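Local coordinates for protein butyrophilin subfamily 1 member A1 (Bos taurus, PDB 4HH8) that may act in the secretion of milk-fat droplets and restrain T-cell activation, and is seen here through its two extracellular immunoglobulin-like domains, at residues Gln160-Thr165 / Ser203-Asn208; Ala128-Asp133 / Gln213-Glu218; Phe171-Glu176 / Val188-Ile193; Ile146-Thr151 / Val192-Ser197; Glu22-Val27 / Ala121-Lys126. The protein carries 1 engineered substitution. One frame throughout, in Å; residues are numbered along the deposited sequence.

Contact 1 of 5, residues Gln160-Thr165 / Ser203-Asn208. Unlike the reference sequence in segment 160-165: Q164 (reference Arg). Engineered in segment 203-208: A205 (natural residue Cys).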
# COMPACT_ATOMS: atom_id res chain seq x y z
N GLN A 160 -5.75 11.33 3.55
CA GLN A 160 -5.76 12.75 3.87
C GLN A 160 -7.16 13.25 3.64
O GLN A 160 -7.84 12.78 2.74
CB GLN A 160 -4.75 13.48 2.97
CG GLN A 160 -4.93 15.04 2.77
CD GLN A 160 -4.00 15.58 1.65
OE1 GLN A 160 -4.45 15.93 0.57
NE2 GLN A 160 -2.72 15.60 1.92
N VAL A 161 -7.59 14.18 4.49
CA VAL A 161 -8.88 14.82 4.39
C VAL A 161 -8.63 16.28 3.96
O VAL A 161 -7.76 16.92 4.49
CB VAL A 161 -9.57 14.84 5.76
CG1 VAL A 161 -10.93 15.51 5.66
CG2 VAL A 161 -9.73 13.38 6.36
N GLN A 162 -9.41 16.80 3.00
CA GLN A 162 -9.29 18.19 2.59
C GLN A 162 -10.71 18.76 2.50
O GLN A 162 -11.56 18.20 1.83
CB GLN A 162 -8.49 18.30 1.26
CG GLN A 162 -8.60 19.62 0.46
CD GLN A 162 -8.34 19.43 -1.09
OE1 GLN A 162 -9.08 18.71 -1.81
NE2 GLN A 162 -7.31 20.10 -1.59
N TRP A 163 -10.97 19.85 3.19
CA TRP A 163 -12.22 20.58 3.04
C TRP A 163 -12.01 21.77 2.12
O TRP A 163 -11.02 22.46 2.23
CB TRP A 163 -12.72 21.12 4.37
CG TRP A 163 -12.98 20.08 5.38
CD1 TRP A 163 -12.07 19.52 6.26
CD2 TRP A 163 -14.22 19.44 5.63
NE1 TRP A 163 -12.68 18.60 7.05
CE2 TRP A 163 -14.00 18.51 6.68
CE3 TRP A 163 -15.52 19.58 5.10
CZ2 TRP A 163 -15.03 17.75 7.21
CZ3 TRP A 163 -16.55 18.79 5.63
CH2 TRP A 163 -16.29 17.88 6.68
N GLN A 164 -12.99 22.04 1.27
CA GLN A 164 -12.92 23.13 0.32
C GLN A 164 -14.23 23.86 0.22
O GLN A 164 -15.28 23.22 0.26
CB GLN A 164 -12.59 22.58 -1.06
CG GLN A 164 -11.15 22.63 -1.42
CD GLN A 164 -10.97 22.27 -2.87
OE1 GLN A 164 -11.27 21.14 -3.28
NE2 GLN A 164 -10.50 23.22 -3.67
N THR A 165 -14.17 25.19 0.07
CA THR A 165 -15.37 25.99 -0.27
C THR A 165 -15.67 25.74 -1.73
O THR A 165 -14.86 25.10 -2.42
CB THR A 165 -15.20 27.55 -0.01
OG1 THR A 165 -14.48 28.18 -1.09
CG2 THR A 165 -14.48 27.85 1.30
N SER A 203 -17.21 21.02 0.16
CA SER A 203 -16.84 19.66 -0.16
C SER A 203 -15.77 19.06 0.79
O SER A 203 -15.01 19.79 1.44
CB SER A 203 -16.42 19.56 -1.62
OG SER A 203 -15.10 20.01 -1.75
N CYS A 204 -15.74 17.73 0.84
CA CYS A 204 -14.79 16.99 1.64
C CYS A 204 -14.13 16.05 0.65
O CYS A 204 -14.82 15.37 -0.07
CB CYS A 204 -15.54 16.19 2.72
SG CYS A 204 -14.45 14.98 3.61
N ALA A 205 -12.80 16.03 0.60
CA ALA A 205 -12.10 15.10 -0.25
C ALA A 205 -11.27 14.20 0.61
O ALA A 205 -10.61 14.67 1.53
CB ALA A 205 -11.19 15.83 -1.27
N ILE A 206 -11.31 12.90 0.31
CA ILE A 206 -10.46 11.98 0.98
C ILE A 206 -9.46 11.49 -0.05
O ILE A 206 -9.84 10.98 -1.09
CB ILE A 206 -11.26 10.71 1.51
CG1 ILE A 206 -12.52 11.09 2.32
CG2 ILE A 206 -10.37 9.84 2.30
CD1 ILE A 206 -12.27 11.87 3.59
N ARG A 207 -8.17 11.57 0.25
CA ARG A 207 -7.21 11.23 -0.77
C ARG A 207 -6.23 10.19 -0.30
O ARG A 207 -5.65 10.33 0.77
CB ARG A 207 -6.44 12.52 -1.15
CG ARG A 207 -5.43 12.34 -2.28
CD ARG A 207 -4.85 13.69 -2.67
NE ARG A 207 -3.82 13.56 -3.70
CZ ARG A 207 -4.06 13.56 -5.01
NH1 ARG A 207 -5.32 13.65 -5.46
NH2 ARG A 207 -3.06 13.47 -5.85
N ASN A 208 -6.01 9.17 -1.11
CA ASN A 208 -4.89 8.27 -0.91
C ASN A 208 -3.65 8.87 -1.61
O ASN A 208 -3.55 8.83 -2.84
CB ASN A 208 -5.25 6.90 -1.47
CG ASN A 208 -4.26 5.84 -1.12
OD1 ASN A 208 -3.08 6.04 -1.32
ND2 ASN A 208 -4.73 4.68 -0.62
O HOH W 1 -15.14 22.44 -3.67
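Six backbone hydrogen bonds tie Q160, Q162 and Q164 to R207, A205 and S203, both partners of each pair donating and accepting. This is the C–F strand pairing of an immunoglobulin domain, antiparallel and central to its C'-C-F-G sheet. R207 N to Q160 O and A205 N to Q162 O, each 2.8 Å, are the tightest of the six. A water bridges the ladder's end, donating to T165 O and lying 3.1 Å from S203 OG. On the face with the three glutamines, Q160 and R207 run side by side with amide and guanidinium planes 24° apart, while R207 NH1 finds its charge partner in E214. Beside them, Q162 OE1 meets the methyl of A205, an engineered residue. The opposite face, carrying V161, W163, C204 and I206, looks into the domain core. V161 CG2 and I206 CD1 lie alongside each other there, and W163 NE1 is hydrogen-bonded to S173 OG. At the centre of this face the C204–C150 disulfide lies against the W163 ring: C204 CB stands over one face, and C204 SG, anti to its backbone N (chi1 170°), lies 4.5 Å from the centroid of the six-membered ring, 8° off its normal.

Contact 2 of 5, residues Ala128-Asp133 / Gln213-Glu218; sequences AALGSD and QEKEVE
The flat carboxylate of D133 and the peptide carbonyl of G131 both present an oxygen to the ammonium group of K215, whereas the amide of Q213 turns its OE1 to the methyls of L130. K215 NZ lies in the carbonyl plane of G131, 2.9 Å from G131 O, and meets D133 OD1 nearly head-on at 3.2 Å in a salt bridge. The L130 and Q213 side chains cross at about a right angle, with L130 CD1 and CD2 each 3.6 Å from Q213 OE1. The lysine reaches the loop because its chain is extended beyond CG, crossing the D133 side chain likewise. The segment 128-133 runs from the end of strand 117-128 into the connection between the two immunoglobulin domains, and 213-218 lies on the edge G strand of the second. S132 faces the other way, its OG bonded to V153 N. Replacing K215 by a methionine would probably leave D133 without its charge partner and G131 O without this donor. One ammonium group thus joins a main-chain oxygen to a carboxylate, and because the contact lies at the surface, water is likely to weaken the electrostatic share of its hold on the interdomain connection.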
# COMPACT_ATOMS: atom_id res chain seq x y z
N ALA A 128 -1.71 -0.16 -0.93
CA ALA A 128 -2.69 0.89 -0.90
C ALA A 128 -4.11 0.32 -1.03
O ALA A 128 -4.33 -0.70 -1.68
CB ALA A 128 -2.43 1.89 -2.02
N ALA A 129 -5.07 0.95 -0.38
CA ALA A 129 -6.46 0.65 -0.64
C ALA A 129 -7.15 1.95 -0.74
O ALA A 129 -6.86 2.89 0.01
CB ALA A 129 -7.07 -0.17 0.46
N LEU A 130 -8.10 1.99 -1.64
CA LEU A 130 -8.94 3.13 -1.84
C LEU A 130 -10.27 2.85 -1.18
O LEU A 130 -10.84 1.80 -1.41
CB LEU A 130 -9.13 3.21 -3.32
CG LEU A 130 -9.70 4.46 -3.90
CD1 LEU A 130 -8.63 5.56 -3.87
CD2 LEU A 130 -9.87 3.86 -5.25
N GLY A 131 -10.76 3.78 -0.37
CA GLY A 131 -11.97 3.53 0.43
C GLY A 131 -13.29 3.92 -0.20
O GLY A 131 -13.35 4.15 -1.41
N SER A 132 -14.33 4.01 0.63
CA SER A 132 -15.70 4.22 0.18
C SER A 132 -15.98 5.66 -0.17
O SER A 132 -15.26 6.56 0.32
CB SER A 132 -16.67 3.84 1.30
OG SER A 132 -16.37 4.57 2.48
N ASP A 133 -17.01 5.89 -1.00
CA ASP A 133 -17.57 7.22 -1.24
C ASP A 133 -17.80 7.97 0.07
O ASP A 133 -18.54 7.48 0.95
CB ASP A 133 -18.91 7.14 -1.99
CG ASP A 133 -18.76 6.72 -3.45
OD1 ASP A 133 -17.70 6.24 -3.88
OD2 ASP A 133 -19.75 6.84 -4.19
N GLN A 213 -4.91 9.39 -5.67
CA GLN A 213 -6.33 9.26 -6.03
C GLN A 213 -7.24 9.73 -4.88
O GLN A 213 -6.99 9.42 -3.71
CB GLN A 213 -6.69 7.81 -6.39
CG GLN A 213 -5.92 7.21 -7.58
CD GLN A 213 -6.30 5.76 -7.86
OE1 GLN A 213 -7.11 5.18 -7.14
NE2 GLN A 213 -5.72 5.16 -8.90
N GLU A 214 -8.30 10.44 -5.22
CA GLU A 214 -9.21 10.90 -4.20
C GLU A 214 -10.65 10.75 -4.60
O GLU A 214 -10.95 10.61 -5.81
CB GLU A 214 -8.94 12.37 -3.87
CG GLU A 214 -9.28 13.34 -4.98
CD GLU A 214 -8.70 14.73 -4.72
OE1 GLU A 214 -9.46 15.71 -4.76
OE2 GLU A 214 -7.48 14.85 -4.44
N LYS A 215 -11.53 10.84 -3.60
CA LYS A 215 -12.97 10.93 -3.80
C LYS A 215 -13.46 12.09 -3.00
O LYS A 215 -12.85 12.44 -1.99
CB LYS A 215 -13.72 9.67 -3.37
CG LYS A 215 -13.33 8.43 -4.12
CD LYS A 215 -14.15 7.26 -3.59
CE LYS A 215 -13.78 5.94 -4.23
NZ LYS A 215 -14.75 4.90 -3.78
N GLU A 216 -14.55 12.70 -3.46
CA GLU A 216 -15.09 13.84 -2.75
C GLU A 216 -16.59 13.80 -2.71
O GLU A 216 -17.25 13.05 -3.44
CB GLU A 216 -14.61 15.17 -3.34
CG GLU A 216 -15.45 15.67 -4.49
CD GLU A 216 -14.87 16.91 -5.11
OE1 GLU A 216 -13.68 16.89 -5.49
OE2 GLU A 216 -15.62 17.90 -5.25
N VAL A 217 -17.13 14.61 -1.79
CA VAL A 217 -18.55 14.72 -1.63
C VAL A 217 -18.83 16.18 -1.32
O VAL A 217 -18.10 16.82 -0.56
CB VAL A 217 -19.10 13.75 -0.55
CG1 VAL A 217 -18.58 14.12 0.85
CG2 VAL A 217 -20.64 13.70 -0.58
N GLU A 218 -19.86 16.70 -1.94
CA GLU A 218 -20.24 18.09 -1.76
C GLU A 218 -21.55 18.11 -0.98
O GLU A 218 -22.38 17.25 -1.18
CB GLU A 218 -20.39 18.73 -3.14
CG GLU A 218 -20.64 20.24 -3.16
CD GLU A 218 -20.05 20.88 -4.40
OE1 GLU A 218 -19.76 20.14 -5.37
OE2 GLU A 218 -19.84 22.13 -4.39

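Contact 3 of 5, residues Phe171-Glu176 / Val188-Ile193; sequences FPSMSE and VRASVI
A first torsion of 59° sets the F171 ring between its own backbone N and carbonyl carbon and swings it across V192, whose CG2 meets the ring edge in plane, 3.5 Å from F171 CE1. The setting is the start of the D–E hairpin of the second immunoglobulin domain, marked by a classic beta bulge in which M174 and S175 together stand opposite S191. S191 O is gripped by two donors, M174 N at 2.6 Å and, more loosely, S175 N at 3.3 Å, the latter tilted from the carbonyl plane. S191 N returns a bond to S175 O, and beyond it the strands settle into regular antiparallel pairing at E176 and A190.

Ahead of the bulge, the S173 side chain works as a polar junction. With chi1 at -48°, its OG stands anti to the carbonyl carbon, where it donates to the anti lone pair of E176 OE2 over 2.8 Å and is also met by W163 NE1 from strand 160-165. The methyl of A190 packs against the same oxygen. Were S173 an alanine, W163 NE1 would probably be left without its acceptor and the E176 carboxylate would lose one of its restraints, though E176 OE1 would still have its salt bridge to R178. F171, on the C' strand, meets the W163 ring with planes about 25° apart, and the S173–W163 bond adds a second link as the chain crosses to the D strand. Towards the surface, selenomethionine M174, bent at chi2 and chi3, crosses I193 at a slant, its CE 4.0 Å from I193 CD1.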
# COMPACT_ATOMS: atom_id res chain seq x y z
N PHE A 171 -9.68 24.62 3.78
CA PHE A 171 -9.57 24.94 5.17
C PHE A 171 -9.46 23.64 5.96
O PHE A 171 -9.84 22.58 5.45
CB PHE A 171 -10.72 25.83 5.62
CG PHE A 171 -12.07 25.24 5.42
CD1 PHE A 171 -12.69 24.53 6.43
CD2 PHE A 171 -12.74 25.40 4.23
CE1 PHE A 171 -13.94 23.98 6.26
CE2 PHE A 171 -13.99 24.87 4.05
CZ PHE A 171 -14.59 24.16 5.08
N PRO A 172 -8.86 23.67 7.17
CA PRO A 172 -8.60 22.42 7.88
C PRO A 172 -9.81 21.83 8.61
O PRO A 172 -10.80 22.53 8.78
CB PRO A 172 -7.52 22.81 8.89
CG PRO A 172 -7.66 24.25 9.04
CD PRO A 172 -8.05 24.78 7.72
N SER A 173 -9.72 20.57 9.05
CA SER A 173 -10.71 20.02 10.00
C SER A 173 -10.61 20.70 11.37
O SER A 173 -9.61 21.32 11.71
CB SER A 173 -10.53 18.50 10.17
OG SER A 173 -10.42 17.84 8.91
N MSE A 174 -11.66 20.55 12.16
CA MSE A 174 -11.61 20.80 13.61
C MSE A 174 -10.91 19.64 14.25
O MSE A 174 -9.88 19.80 14.93
CB MSE A 174 -13.01 20.91 14.18
CG MSE A 174 -13.46 22.37 14.33
SE MSE A 174 -12.46 23.31 15.77
CE MSE A 174 -13.67 22.72 17.23
N SER A 175 -11.48 18.45 14.04
CA SER A 175 -10.94 17.26 14.63
C SER A 175 -10.87 16.15 13.58
O SER A 175 -11.62 16.18 12.65
CB SER A 175 -11.80 16.81 15.80
OG SER A 175 -13.05 16.32 15.32
N GLU A 176 -10.01 15.16 13.76
CA GLU A 176 -10.03 14.02 12.90
C GLU A 176 -9.72 12.79 13.68
O GLU A 176 -8.95 12.85 14.64
CB GLU A 176 -8.98 14.08 11.78
CG GLU A 176 -8.79 15.41 11.13
CD GLU A 176 -7.95 15.32 9.86
OE1 GLU A 176 -6.99 14.49 9.78
OE2 GLU A 176 -8.26 16.09 8.95
N VAL A 188 -12.06 6.86 8.41
CA VAL A 188 -11.67 8.23 8.70
C VAL A 188 -12.90 9.06 9.04
O VAL A 188 -13.89 9.00 8.35
CB VAL A 188 -10.86 8.87 7.49
CG1 VAL A 188 -11.70 8.97 6.24
CG2 VAL A 188 -10.29 10.28 7.90
N ARG A 189 -12.83 9.80 10.13
CA ARG A 189 -13.89 10.73 10.50
C ARG A 189 -13.27 12.13 10.63
O ARG A 189 -12.26 12.31 11.27
CB ARG A 189 -14.47 10.32 11.86
CG ARG A 189 -15.53 9.25 11.80
CD ARG A 189 -16.49 9.39 13.02
NE ARG A 189 -17.01 8.08 13.46
CZ ARG A 189 -17.51 7.83 14.68
NH1 ARG A 189 -17.59 8.79 15.60
NH2 ARG A 189 -17.93 6.60 14.98
N ALA A 190 -13.88 13.14 10.04
CA ALA A 190 -13.40 14.48 10.27
C ALA A 190 -14.56 15.45 10.44
O ALA A 190 -15.54 15.36 9.73
CB ALA A 190 -12.52 14.90 9.14
N SER A 191 -14.39 16.40 11.35
CA SER A 191 -15.42 17.37 11.67
C SER A 191 -14.94 18.77 11.51
O SER A 191 -13.78 19.06 11.78
CB SER A 191 -15.89 17.24 13.11
OG SER A 191 -16.83 16.19 13.11
N VAL A 192 -15.87 19.64 11.12
CA VAL A 192 -15.56 21.02 10.91
C VAL A 192 -16.78 21.81 11.43
O VAL A 192 -17.91 21.28 11.49
CB VAL A 192 -15.22 21.18 9.42
CG1 VAL A 192 -16.45 21.44 8.52
CG2 VAL A 192 -14.09 22.05 9.18
N ILE A 193 -16.56 23.03 11.87
CA ILE A 193 -17.69 23.91 12.22
C ILE A 193 -17.74 25.03 11.18
O ILE A 193 -16.77 25.74 10.99
CB ILE A 193 -17.58 24.42 13.67
CG1 ILE A 193 -17.66 23.22 14.64
CG2 ILE A 193 -18.70 25.41 13.96
CD1 ILE A 193 -17.42 23.56 16.08

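Contact 4 of 5, residues Ile146-Thr151 / Val192-Ser197; sequences IQLECT and VIIRDS
I194 N donates to I146 O over 2.7 Å, the shortest polar bond between these strands, and the same oxygen also receives a CA-H contact from I193. Two further backbone bonds join L148 and V192 in both directions: L148 N reaches V192 O at 2.9 Å, and V192 N reaches L148 O. Between these two hydrogen-bonded pairs, Q147 and I193 form a non-hydrogen-bonded one. The result is the antiparallel B–E ladder of an immunoglobulin domain, with the short strand axes 146° apart.

The side chains divide by face. I146, L148, V192 and I194 share the inner one and are buried. L148 is the middle of this apolar row: its CB touches V192 CG1 at 4.0 Å, while its CD1 reaches both CG1 and CD1 of I194, the nearer being I194 CG1 at 3.9 Å. For I194, chi1 of -54° places CG1 beside the backbone N, on the side where the L148 methyl arrives. I146 and I194 meet more simply, through their branched CB atoms. On the outer face, I193 CG2 lies over the centre of the R195 guanidinium, 3.8 Å above its plane; R195 has a long, weak ion pair with E145.

Strand 135-140 flanks 146-155 on the side away from 186-194, and its I136 and M138 touch L148. Across the sandwich, W163 of strand 160-165 packs on L148 and V192, and C150 continues the inner row as one half of the disulfide to C204.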
# COMPACT_ATOMS: atom_id res chain seq x y z
N ILE A 146 -23.22 25.47 12.09
CA ILE A 146 -23.32 24.15 11.44
C ILE A 146 -22.05 23.27 11.64
O ILE A 146 -20.93 23.70 11.35
CB ILE A 146 -23.61 24.31 9.91
CG1 ILE A 146 -24.64 25.41 9.66
CG2 ILE A 146 -24.01 22.97 9.27
CD1 ILE A 146 -25.47 25.26 8.40
N GLN A 147 -22.25 22.05 12.13
CA GLN A 147 -21.17 21.07 12.30
C GLN A 147 -21.29 20.02 11.21
O GLN A 147 -22.36 19.42 11.04
CB GLN A 147 -21.28 20.36 13.66
CG GLN A 147 -21.50 21.25 14.88
CD GLN A 147 -22.23 20.54 16.03
OE1 GLN A 147 -23.10 19.68 15.81
NE2 GLN A 147 -21.88 20.90 17.26
N LEU A 148 -20.22 19.80 10.47
CA LEU A 148 -20.23 18.76 9.46
C LEU A 148 -19.31 17.63 9.88
O LEU A 148 -18.23 17.88 10.41
CB LEU A 148 -19.78 19.30 8.10
CG LEU A 148 -20.49 20.53 7.50
CD1 LEU A 148 -19.82 20.88 6.19
CD2 LEU A 148 -22.04 20.30 7.25
N GLU A 149 -19.71 16.40 9.60
CA GLU A 149 -18.84 15.28 9.81
C GLU A 149 -18.68 14.49 8.56
O GLU A 149 -19.64 14.05 7.99
CB GLU A 149 -19.34 14.36 10.92
CG GLU A 149 -18.33 13.27 11.19
CD GLU A 149 -18.76 12.25 12.23
OE1 GLU A 149 -19.75 11.50 12.00
OE2 GLU A 149 -18.09 12.18 13.28
N CYS A 150 -17.44 14.31 8.12
CA CYS A 150 -17.17 13.57 6.88
C CYS A 150 -16.57 12.23 7.24
O CYS A 150 -15.63 12.12 8.05
CB CYS A 150 -16.25 14.36 5.96
SG CYS A 150 -15.81 13.55 4.40
N THR A 151 -17.08 11.22 6.59
CA THR A 151 -16.85 9.85 6.99
C THR A 151 -16.50 9.00 5.76
O THR A 151 -17.02 9.24 4.70
CB THR A 151 -18.11 9.42 7.73
OG1 THR A 151 -17.90 9.56 9.16
CG2 THR A 151 -18.52 8.07 7.36
N VAL A 192 -15.87 19.64 11.12
CA VAL A 192 -15.56 21.02 10.91
C VAL A 192 -16.78 21.81 11.43
O VAL A 192 -17.91 21.28 11.49
CB VAL A 192 -15.22 21.18 9.42
CG1 VAL A 192 -16.45 21.44 8.52
CG2 VAL A 192 -14.09 22.05 9.18
N ILE A 193 -16.56 23.03 11.87
CA ILE A 193 -17.69 23.91 12.22
C ILE A 193 -17.74 25.03 11.18
O ILE A 193 -16.77 25.74 10.99
CB ILE A 193 -17.58 24.42 13.67
CG1 ILE A 193 -17.66 23.22 14.64
CG2 ILE A 193 -18.70 25.41 13.96
CD1 ILE A 193 -17.42 23.56 16.08
N ILE A 194 -18.85 25.13 10.44
CA ILE A 194 -19.04 26.20 9.46
C ILE A 194 -19.53 27.47 10.15
O ILE A 194 -20.61 27.46 10.76
CB ILE A 194 -20.05 25.80 8.35
CG1 ILE A 194 -19.65 24.48 7.69
CG2 ILE A 194 -20.22 26.93 7.33
CD1 ILE A 194 -18.25 24.45 7.07
N ARG A 195 -18.72 28.53 10.12
CA ARG A 195 -19.14 29.85 10.65
C ARG A 195 -19.27 30.87 9.52
O ARG A 195 -18.29 31.51 9.13
CB ARG A 195 -18.18 30.38 11.73
CG ARG A 195 -18.14 29.55 13.02
CD ARG A 195 -16.83 29.81 13.76
NE ARG A 195 -16.49 28.80 14.77
CZ ARG A 195 -15.69 27.77 14.55
NH1 ARG A 195 -15.17 27.58 13.34
NH2 ARG A 195 -15.41 26.92 15.52
N ASP A 196 -20.47 30.98 8.97
CA ASP A 196 -20.73 31.79 7.77
C ASP A 196 -22.24 31.82 7.45
O ASP A 196 -23.02 31.01 7.98
CB ASP A 196 -19.94 31.23 6.56
CG ASP A 196 -19.39 32.32 5.64
OD1 ASP A 196 -18.16 32.34 5.40
OD2 ASP A 196 -20.18 33.16 5.14
N SER A 197 -22.64 32.77 6.62
CA SER A 197 -23.92 32.67 5.92
C SER A 197 -23.56 32.23 4.51
O SER A 197 -24.16 31.29 3.96
CB SER A 197 -24.65 34.03 5.87
OG SER A 197 -24.75 34.62 7.16

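Contact 5 of 5, residues Glu22-Val27 / Ala121-Lys126; sequences EPILAV and AIVHLK
I24 and K126 each use both N and O to stitch strands 24-27 and 121-126 together in parallel, their short axes 4.8 Å apart and inclined by 30°. I24 N donates to H124 O and I24 O accepts from K126 N, both at 2.7 Å; K126 O then accepts from A26 N. A parallel edge strand beside the G strand is the A'–G pairing familiar from V-set immunoglobulin domains. Before the direct ladder begins, a water spans the gap, donating to E22 O and accepting from H124 N at 2.9 Å.

The inward side chains interlock around L125. With its CG anti to the backbone N (chi1 -176°), L125 extends CD1 over the neighbouring strand, where it touches A26 CB at 3.6 Å as well as I24 CB. The I24 and V123 side chains cross at a slant, CG1 to CG1 3.8 Å, and P35, A32 and C36 of strand 32-39 line this same apolar side. On the other face, P23 CB rests against K126 CG at 3.5 Å, while the lysine chain bends at its second torsion (chi2 -72°) and its ammonium end turns from strand 24-27. L25 CD1 approaches K126 O, and the L25 side chain also touches L210 and L211 of the second domain.

Chemically, then, the main-chain bonds both align and hold the strands, and apolar contacts add to them: no charged side chain bonds across the pair, and even the aliphatic part of K126 serves as a greasy surface for proline.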
# COMPACT_ATOMS: atom_id res chain seq x y z
N GLU A 22 12.49 2.05 -7.52
CA GLU A 22 11.48 2.55 -6.59
C GLU A 22 10.60 1.49 -5.88
O GLU A 22 10.64 0.32 -6.23
CB GLU A 22 10.66 3.61 -7.28
CG GLU A 22 11.08 4.97 -6.77
CD GLU A 22 11.38 5.98 -7.85
OE1 GLU A 22 10.50 6.24 -8.72
OE2 GLU A 22 12.50 6.55 -7.80
N PRO A 23 9.82 1.91 -4.86
CA PRO A 23 8.86 0.98 -4.22
C PRO A 23 7.93 0.37 -5.24
O PRO A 23 7.64 1.01 -6.26
CB PRO A 23 8.07 1.90 -3.29
CG PRO A 23 9.06 3.00 -2.91
CD PRO A 23 9.86 3.22 -4.17
N ILE A 24 7.50 -0.88 -5.01
CA ILE A 24 6.43 -1.48 -5.81
C ILE A 24 5.12 -1.10 -5.19
O ILE A 24 4.92 -1.26 -3.98
CB ILE A 24 6.50 -3.03 -5.90
CG1 ILE A 24 7.90 -3.49 -6.35
CG2 ILE A 24 5.39 -3.58 -6.86
CD1 ILE A 24 8.29 -3.02 -7.75
N LEU A 25 4.20 -0.62 -6.02
CA LEU A 25 2.89 -0.19 -5.54
C LEU A 25 1.91 -1.31 -5.78
O LEU A 25 1.80 -1.79 -6.90
CB LEU A 25 2.46 1.05 -6.31
CG LEU A 25 1.30 1.91 -5.80
CD1 LEU A 25 1.30 2.01 -4.28
CD2 LEU A 25 1.34 3.31 -6.45
N ALA A 26 1.18 -1.72 -4.74
CA ALA A 26 0.24 -2.83 -4.84
C ALA A 26 -1.12 -2.54 -4.15
O ALA A 26 -1.15 -2.15 -2.99
CB ALA A 26 0.86 -4.07 -4.24
N VAL A 27 -2.21 -2.73 -4.87
CA VAL A 27 -3.54 -2.53 -4.31
C VAL A 27 -3.97 -3.76 -3.47
O VAL A 27 -3.74 -4.90 -3.87
CB VAL A 27 -4.54 -2.22 -5.43
CG1 VAL A 27 -5.97 -2.24 -4.88
CG2 VAL A 27 -4.22 -0.88 -6.03
N ALA A 121 19.59 -7.58 -2.30
CA ALA A 121 19.07 -6.24 -2.54
C ALA A 121 17.78 -6.11 -1.79
O ALA A 121 17.35 -7.04 -1.12
CB ALA A 121 18.85 -6.00 -4.02
N ILE A 122 17.16 -4.94 -1.91
CA ILE A 122 16.01 -4.55 -1.13
C ILE A 122 14.91 -4.23 -2.10
O ILE A 122 15.16 -3.58 -3.11
CB ILE A 122 16.37 -3.30 -0.27
CG1 ILE A 122 17.31 -3.72 0.87
CG2 ILE A 122 15.12 -2.59 0.31
CD1 ILE A 122 17.98 -2.56 1.59
N VAL A 123 13.70 -4.72 -1.84
CA VAL A 123 12.49 -4.28 -2.56
C VAL A 123 11.49 -3.76 -1.54
O VAL A 123 11.28 -4.38 -0.47
CB VAL A 123 11.82 -5.44 -3.34
CG1 VAL A 123 10.83 -4.89 -4.42
CG2 VAL A 123 12.83 -6.31 -3.99
N HIS A 124 10.89 -2.62 -1.83
CA HIS A 124 9.91 -2.06 -0.92
C HIS A 124 8.59 -2.34 -1.55
O HIS A 124 8.40 -2.03 -2.71
CB HIS A 124 10.10 -0.55 -0.72
CG HIS A 124 11.41 -0.18 -0.08
ND1 HIS A 124 11.65 -0.33 1.28
CD2 HIS A 124 12.56 0.32 -0.61
CE1 HIS A 124 12.88 0.07 1.55
NE2 HIS A 124 13.46 0.47 0.42
N LEU A 125 7.71 -3.02 -0.82
CA LEU A 125 6.31 -3.12 -1.23
C LEU A 125 5.49 -2.02 -0.55
O LEU A 125 5.54 -1.86 0.65
CB LEU A 125 5.74 -4.49 -0.86
CG LEU A 125 4.30 -4.65 -1.36
CD1 LEU A 125 4.22 -4.46 -2.87
CD2 LEU A 125 3.76 -5.99 -0.94
N LYS A 126 4.78 -1.24 -1.33
CA LYS A 126 3.88 -0.23 -0.77
C LYS A 126 2.47 -0.61 -1.08
O LYS A 126 2.11 -0.61 -2.23
CB LYS A 126 4.14 1.16 -1.39
CG LYS A 126 5.42 1.86 -0.93
CD LYS A 126 5.31 2.35 0.47
CE LYS A 126 6.39 3.34 0.75
NZ LYS A 126 6.18 3.78 2.13
O HOH W 2 11.63 -1.04 -4.13

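Overall arrangement
Along the chain contact 5 comes first, in the V-set domain. Contact 2 then spans, from the interdomain connection onward, the whole stretch holding contacts 1, 3 and 4; contact 3 falls between the segments of contact 1, whose segments alternate with those of contact 4. Contacts 3 and 4, centres about 8 Å apart, share strand 186-194 and build one sheet of the second sandwich; contact 1 and the 213-218 side of contact 2, centres about 9 Å apart, belong to the facing sheet. The C150–C204 disulfide and W163 join these sheets. Contacts 4 and 5 lie about 39 Å apart between centres, reflecting an elongated ectodomain, yet contact 5 touches contact 2, where A128 N bonds A26 O.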